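Local coordinates for CRISPR-associated protein,CRISPR-associated endonuclease Cas9 (Corynebacterium diphtheriae, PDB 6JOO) that cleaves target DNA as an RNA-guided, magnesium-dependent endonuclease of bacterial CRISPR immunity, represented here by an engineered fusion bound to guide RNA and target DNA, at residues Arg107-Ile115 against Tyr209-Gln220. Sequence-based numbering, arbitrary orientation.
Sequences RAELAASYI and YAREIQEICRMQ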
ATOM      1  N   ARG A 107      42.376   4.702   3.994  1.00125.85           N
ATOM      2  CA  ARG A 107      41.924   5.204   2.698  1.00126.99           C
ATOM      3  C   ARG A 107      42.731   6.416   2.252  1.00137.02           C
ATOM      4  O   ARG A 107      42.943   6.612   1.050  1.00145.67           O
ATOM      5  CB  ARG A 107      40.437   5.555   2.754  1.00119.66           C
ATOM      6  CG  ARG A 107      39.510   4.353   2.791  1.00123.31           C
ATOM      7  CD  ARG A 107      38.063   4.784   2.977  1.00121.20           C
ATOM      8  NE  ARG A 107      37.647   5.766   1.979  1.00122.53           N
ATOM      9  CZ  ARG A 107      36.442   6.326   1.942  1.00115.23           C
ATOM     10  NH1 ARG A 107      35.531   6.002   2.849  1.00110.60           N
ATOM     11  NH2 ARG A 107      36.145   7.210   1.000  1.00119.73           N
ATOM     12  N   ALA A 108      43.182   7.240   3.199  1.00114.45           N
ATOM     13  CA  ALA A 108      44.028   8.374   2.856  1.00118.09           C
ATOM     14  C   ALA A 108      45.473   7.957   2.627  1.00135.48           C
ATOM     15  O   ALA A 108      46.161   8.554   1.792  1.00158.01           O
ATOM     16  CB  ALA A 108      43.960   9.434   3.955  1.00113.98           C
ATOM     17  N   GLU A 109      45.949   6.943   3.352  1.00127.60           N
ATOM     18  CA  GLU A 109      47.328   6.494   3.183  1.00147.15           C
ATOM     19  C   GLU A 109      47.518   5.778   1.851  1.00158.43           C
ATOM     20  O   GLU A 109      48.544   5.956   1.184  1.00169.75           O
ATOM     21  CB  GLU A 109      47.720   5.584   4.347  1.00152.07           C
ATOM     22  CG  GLU A 109      49.115   4.988   4.241  1.00172.67           C
ATOM     23  CD  GLU A 109      49.301   3.787   5.150  1.00180.07           C
ATOM     24  OE1 GLU A 109      48.285   3.188   5.561  1.00175.84           O
ATOM     25  OE2 GLU A 109      50.464   3.444   5.454  1.00187.87           O
ATOM     26  N   LEU A 110      46.536   4.969   1.446  1.00133.39           N
ATOM     27  CA  LEU A 110      46.619   4.234   0.187  1.00125.18           C
ATOM     28  C   LEU A 110      46.571   5.145  -1.032  1.00130.66           C
ATOM     29  O   LEU A 110      47.088   4.769  -2.089  1.00138.76           O
ATOM     30  CB  LEU A 110      45.487   3.210   0.106  1.00116.61           C
ATOM     31  CG  LEU A 110      45.641   1.953   0.966  1.00110.79           C
ATOM     32  CD1 LEU A 110      44.357   1.141   0.967  1.00 92.96           C
ATOM     33  CD2 LEU A 110      46.792   1.117   0.443  1.00117.81           C
ATOM     34  N   ALA A 111      45.980   6.329  -0.909  1.00141.01           N
ATOM     35  CA  ALA A 111      45.853   7.252  -2.026  1.00149.48           C
ATOM     36  C   ALA A 111      47.023   8.222  -2.128  1.00156.37           C
ATOM     37  O   ALA A 111      46.954   9.176  -2.910  1.00155.90           O
ATOM     38  CB  ALA A 111      44.542   8.031  -1.914  1.00141.81           C
ATOM     39  N   ALA A 112      48.090   8.002  -1.362  1.00163.66           N
ATOM     40  CA  ALA A 112      49.229   8.912  -1.337  1.00168.21           C
ATOM     41  C   ALA A 112      50.521   8.254  -1.790  1.00184.79           C
ATOM     42  O   ALA A 112      51.198   8.779  -2.683  1.00197.20           O
ATOM     43  CB  ALA A 112      49.407   9.496   0.073  1.00155.21           C
ATOM     44  N   SER A 113      50.889   7.117  -1.203  1.00141.37           N
ATOM     45  CA  SER A 113      52.168   6.490  -1.496  1.00145.63           C
ATOM     46  C   SER A 113      52.005   4.980  -1.594  1.00143.67           C
ATOM     47  O   SER A 113      51.019   4.402  -1.128  1.00138.15           O
ATOM     48  CB  SER A 113      53.216   6.836  -0.430  1.00145.12           C
ATOM     49  OG  SER A 113      52.807   6.390   0.851  1.00140.08           O
ATOM     50  N   TYR A 114      53.002   4.351  -2.209  1.00139.12           N
ATOM     51  CA  TYR A 114      53.049   2.902  -2.325  1.00136.90           C
ATOM     52  C   TYR A 114      53.287   2.272  -0.955  1.00126.40           C
ATOM     53  O   TYR A 114      53.950   2.849  -0.089  1.00131.13           O
ATOM     54  CB  TYR A 114      54.160   2.499  -3.298  1.00152.80           C
ATOM     55  CG  TYR A 114      54.100   1.078  -3.815  1.00156.00           C
ATOM     56  CD1 TYR A 114      54.709   0.038  -3.126  1.00151.41           C
ATOM     57  CD2 TYR A 114      53.462   0.783  -5.014  1.00163.71           C
ATOM     58  CE1 TYR A 114      54.665  -1.257  -3.606  1.00152.05           C
ATOM     59  CE2 TYR A 114      53.413  -0.508  -5.500  1.00166.22           C
ATOM     60  CZ  TYR A 114      54.017  -1.523  -4.792  1.00160.68           C
ATOM     61  OH  TYR A 114      53.972  -2.812  -5.272  1.00165.87           O
ATOM     62  N   ILE A 115      52.729   1.080  -0.760  1.00146.49           N
ATOM     63  CA  ILE A 115      52.931   0.307   0.462  1.00145.37           C
ATOM     64  C   ILE A 115      53.849  -0.861   0.130  1.00154.93           C
ATOM     65  O   ILE A 115      53.552  -1.658  -0.768  1.00159.69           O
ATOM     66  CB  ILE A 115      51.604  -0.175   1.065  1.00140.48           C
ATOM     67  CG1 ILE A 115      50.813   1.016   1.612  1.00141.68           C
ATOM     68  CG2 ILE A 115      51.859  -1.195   2.165  1.00137.81           C
ATOM     69  CD1 ILE A 115      49.684   0.629   2.538  1.00138.69           C
ATOM     70  N   TYR A 209      33.413   8.321  -5.410  1.00113.30           N
ATOM     71  CA  TYR A 209      34.076   7.229  -4.704  1.00122.33           C
ATOM     72  C   TYR A 209      34.884   6.357  -5.653  1.00128.10           C
ATOM     73  O   TYR A 209      35.944   5.846  -5.271  1.00127.38           O
ATOM     74  CB  TYR A 209      33.050   6.384  -3.946  1.00122.54           C
ATOM     75  CG  TYR A 209      32.580   7.027  -2.663  1.00120.55           C
ATOM     76  CD1 TYR A 209      31.547   7.954  -2.665  1.00126.44           C
ATOM     77  CD2 TYR A 209      33.180   6.715  -1.450  1.00116.32           C
ATOM     78  CE1 TYR A 209      31.121   8.548  -1.494  1.00120.89           C
ATOM     79  CE2 TYR A 209      32.764   7.304  -0.277  1.00115.01           C
ATOM     80  CZ  TYR A 209      31.734   8.219  -0.306  1.00115.08           C
ATOM     81  OH  TYR A 209      31.312   8.807   0.860  1.00108.66           O
ATOM     82  N   ALA A 210      34.407   6.175  -6.887  1.00118.47           N
ATOM     83  CA  ALA A 210      35.187   5.435  -7.872  1.00118.55           C
ATOM     84  C   ALA A 210      36.495   6.149  -8.183  1.00123.98           C
ATOM     85  O   ALA A 210      37.519   5.505  -8.439  1.00126.91           O
ATOM     86  CB  ALA A 210      34.364   5.233  -9.144  1.00115.08           C
ATOM     87  N   ARG A 211      36.482   7.484  -8.155  1.00101.93           N
ATOM     88  CA  ARG A 211      37.706   8.243  -8.387  1.00105.96           C
ATOM     89  C   ARG A 211      38.710   8.013  -7.264  1.00120.12           C
ATOM     90  O   ARG A 211      39.915   7.898  -7.514  1.00135.81           O
ATOM     91  CB  ARG A 211      37.378   9.732  -8.532  1.00 93.64           C
ATOM     92  CG  ARG A 211      38.184  10.467  -9.603  1.00118.65           C
ATOM     93  CD  ARG A 211      37.705  11.907  -9.783  1.00127.11           C
ATOM     94  NE  ARG A 211      36.264  11.981 -10.013  1.00130.44           N
ATOM     95  CZ  ARG A 211      35.385  12.446  -9.129  1.00136.40           C
ATOM     96  NH1 ARG A 211      34.092  12.468  -9.427  1.00138.72           N
ATOM     97  NH2 ARG A 211      35.796  12.896  -7.951  1.00130.41           N
ATOM     98  N   GLU A 212      38.231   7.936  -6.018  1.00152.57           N
ATOM     99  CA  GLU A 212      39.121   7.624  -4.903  1.00154.37           C
ATOM    100  C   GLU A 212      39.707   6.225  -5.043  1.00155.78           C
ATOM    101  O   GLU A 212      40.901   6.018  -4.797  1.00165.36           O
ATOM    102  CB  GLU A 212      38.377   7.762  -3.573  1.00148.03           C
ATOM    103  CG  GLU A 212      39.076   7.067  -2.410  1.00149.00           C
ATOM    104  CD  GLU A 212      38.552   7.499  -1.055  1.00143.54           C
ATOM    105  OE1 GLU A 212      37.767   8.468  -0.999  1.00141.75           O
ATOM    106  OE2 GLU A 212      38.928   6.871  -0.042  1.00140.89           O
ATOM    107  N   ILE A 213      38.881   5.254  -5.438  1.00143.02           N
ATOM    108  CA  ILE A 213      39.379   3.902  -5.675  1.00134.95           C
ATOM    109  C   ILE A 213      40.400   3.907  -6.807  1.00142.50           C
ATOM    110  O   ILE A 213      41.429   3.224  -6.744  1.00153.16           O
ATOM    111  CB  ILE A 213      38.212   2.941  -5.973  1.00125.60           C
ATOM    112  CG1 ILE A 213      37.283   2.820  -4.763  1.00108.29           C
ATOM    113  CG2 ILE A 213      38.735   1.572  -6.383  1.00126.06           C
ATOM    114  CD1 ILE A 213      36.292   1.673  -4.872  1.00 97.81           C
ATOM    115  N   GLN A 214      40.132   4.687  -7.856  1.00104.04           N
ATOM    116  CA  GLN A 214      41.028   4.725  -9.008  1.00114.81           C
ATOM    117  C   GLN A 214      42.417   5.212  -8.612  1.00116.25           C
ATOM    118  O   GLN A 214      43.429   4.623  -9.009  1.00132.38           O
ATOM    119  CB  GLN A 214      40.437   5.614 -10.100  1.00120.38           C
ATOM    120  CG  GLN A 214      41.293   5.728 -11.345  1.00139.71           C
ATOM    121  CD  GLN A 214      40.661   6.619 -12.394  1.00148.51           C
ATOM    122  OE1 GLN A 214      40.191   7.716 -12.093  1.00142.75           O
ATOM    123  NE2 GLN A 214      40.637   6.145 -13.634  1.00156.32           N
ATOM    124  N   GLU A 215      42.485   6.288  -7.825  1.00109.37           N
ATOM    125  CA  GLU A 215      43.783   6.807  -7.401  1.00118.97           C
ATOM    126  C   GLU A 215      44.499   5.824  -6.484  1.00107.88           C
ATOM    127  O   GLU A 215      45.731   5.711  -6.525  1.00125.75           O
ATOM    128  CB  GLU A 215      43.617   8.162  -6.713  1.00123.07           C
ATOM    129  CG  GLU A 215      44.933   8.809  -6.288  1.00137.21           C
ATOM    130  CD  GLU A 215      45.763   9.296  -7.465  1.00165.04           C
ATOM    131  OE1 GLU A 215      45.843  10.526  -7.669  1.00175.04           O
ATOM    132  OE2 GLU A 215      46.334   8.450  -8.186  1.00177.62           O
ATOM    133  N   ILE A 216      43.749   5.106  -5.646  1.00104.28           N
ATOM    134  CA  ILE A 216      44.355   4.072  -4.811  1.00 96.53           C
ATOM    135  C   ILE A 216      44.968   2.985  -5.683  1.00108.09           C
ATOM    136  O   ILE A 216      46.040   2.449  -5.376  1.00123.76           O
ATOM    137  CB  ILE A 216      43.318   3.501  -3.825  1.00 90.33           C
ATOM    138  CG1 ILE A 216      42.967   4.546  -2.763  1.00 90.53           C
ATOM    139  CG2 ILE A 216      43.831   2.222  -3.174  1.00 76.39           C
ATOM    140  CD1 ILE A 216      42.014   4.052  -1.694  1.00 68.94           C
ATOM    141  N   CYS A 217      44.311   2.661  -6.799  1.00109.84           N
ATOM    142  CA  CYS A 217      44.842   1.651  -7.708  1.00117.72           C
ATOM    143  C   CYS A 217      46.107   2.137  -8.405  1.00139.93           C
ATOM    144  O   CYS A 217      47.020   1.344  -8.667  1.00149.88           O
ATOM    145  CB  CYS A 217      43.780   1.263  -8.736  1.00104.93           C
ATOM    146  SG  CYS A 217      42.351   0.405  -8.040  1.00108.18           S
ATOM    147  N   ARG A 218      46.182   3.433  -8.715  1.00204.73           N
ATOM    148  CA  ARG A 218      47.373   3.962  -9.370  1.00216.59           C
ATOM    149  C   ARG A 218      48.568   3.969  -8.425  1.00225.69           C
ATOM    150  O   ARG A 218      49.706   3.743  -8.852  1.00243.99           O
ATOM    151  CB  ARG A 218      47.103   5.370  -9.899  1.00132.43           C
ATOM    152  CG  ARG A 218      48.249   5.952 -10.711  1.00155.77           C
ATOM    153  CD  ARG A 218      47.919   7.343 -11.228  1.00156.03           C
ATOM    154  NE  ARG A 218      47.818   8.319 -10.149  1.00149.82           N
ATOM    155  CZ  ARG A 218      48.846   9.018  -9.676  1.00156.55           C
ATOM    156  NH1 ARG A 218      50.060   8.846 -10.183  1.00159.68           N
ATOM    157  NH2 ARG A 218      48.660   9.887  -8.692  1.00150.40           N
HETATM  158  N   MSE A 219      48.330   4.221  -7.143  1.00129.82           N
HETATM  159  CA  MSE A 219      49.406   4.289  -6.162  1.00143.73           C
HETATM  160  C   MSE A 219      49.949   2.911  -5.806  1.00149.62           C
HETATM  161  O   MSE A 219      51.113   2.775  -5.438  1.00169.94           O
HETATM  162  CB  MSE A 219      48.928   4.997  -4.893  1.00143.98           C
HETATM  163  CG  MSE A 219      48.652   6.479  -5.068  1.00162.34           C
HETATM  164 SE   MSE A 219      50.247   7.494  -5.550  1.00191.81          SE
HETATM  165  CE  MSE A 219      49.483   9.288  -5.505  1.00197.25           C
ATOM    166  N   GLN A 220      49.103   1.886  -5.915  1.00134.12           N
ATOM    167  CA  GLN A 220      49.478   0.530  -5.544  1.00118.70           C
ATOM    168  C   GLN A 220      49.782  -0.345  -6.755  1.00131.49           C
ATOM    169  O   GLN A 220      49.830  -1.573  -6.625  1.00127.95           O
ATOM    170  CB  GLN A 220      48.378  -0.105  -4.694  1.00100.72           C
ATOM    171  CG  GLN A 220      47.997   0.716  -3.471  1.00106.31           C
ATOM    172  CD  GLN A 220      49.162   0.935  -2.524  1.00122.12           C
ATOM    173  OE1 GLN A 220      50.062   0.101  -2.422  1.00128.26           O
ATOM    174  NE2 GLN A 220      49.151   2.066  -1.824  1.00119.64           N
TER
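Arg-107 and Glu-212 form a side-on salt bridge at the buried end of this contact: NE reaches OE2 at 2.6 Å and NH2 reaches OE1 at 2.9 Å. The carboxylate lies at the guanidinium edge, the two planes 39° apart. A bend at chi3 (54°) brings NE and NH2 round to the acid. Hydrogen bonds from Arg-107 NH1 to His-131 ND1 and from Gly-180 N to Glu-212 OE1 anchor both partners further. Next, Ile-216 packs CG2 against Leu-110 CB (3.8 Å) and CG1 against Ala-111 CB (3.9 Å), while Met-219, a selenomethionine, sets CB against Leu-110 O and runs SE and CE along the backbone of Ala-111 and Ala-112. The Gln-220 amide spans the end of helix 102-110 and the loop that follows: OE1 accepts Ile-115 N at 3.3 Å, and NE2 makes weak hydrogen bonds to Leu-110 O and Ser-113 O. The solvent side, with exposed Ala-112, Ser-113 and Tyr-114, is looser; with CG anti to the backbone N (chi1 -164°), the Tyr-114 ring lies by the C-terminal end of helix 206-219, Gln-220 OE1 4.3 Å above one face, toward the rim. This helix packing, in the fusion's N-terminal part, probably the recognition lobe, approaches nucleic acid to about 5 Å (nearest atoms), among helices 118-134, 179-184 and 224-234.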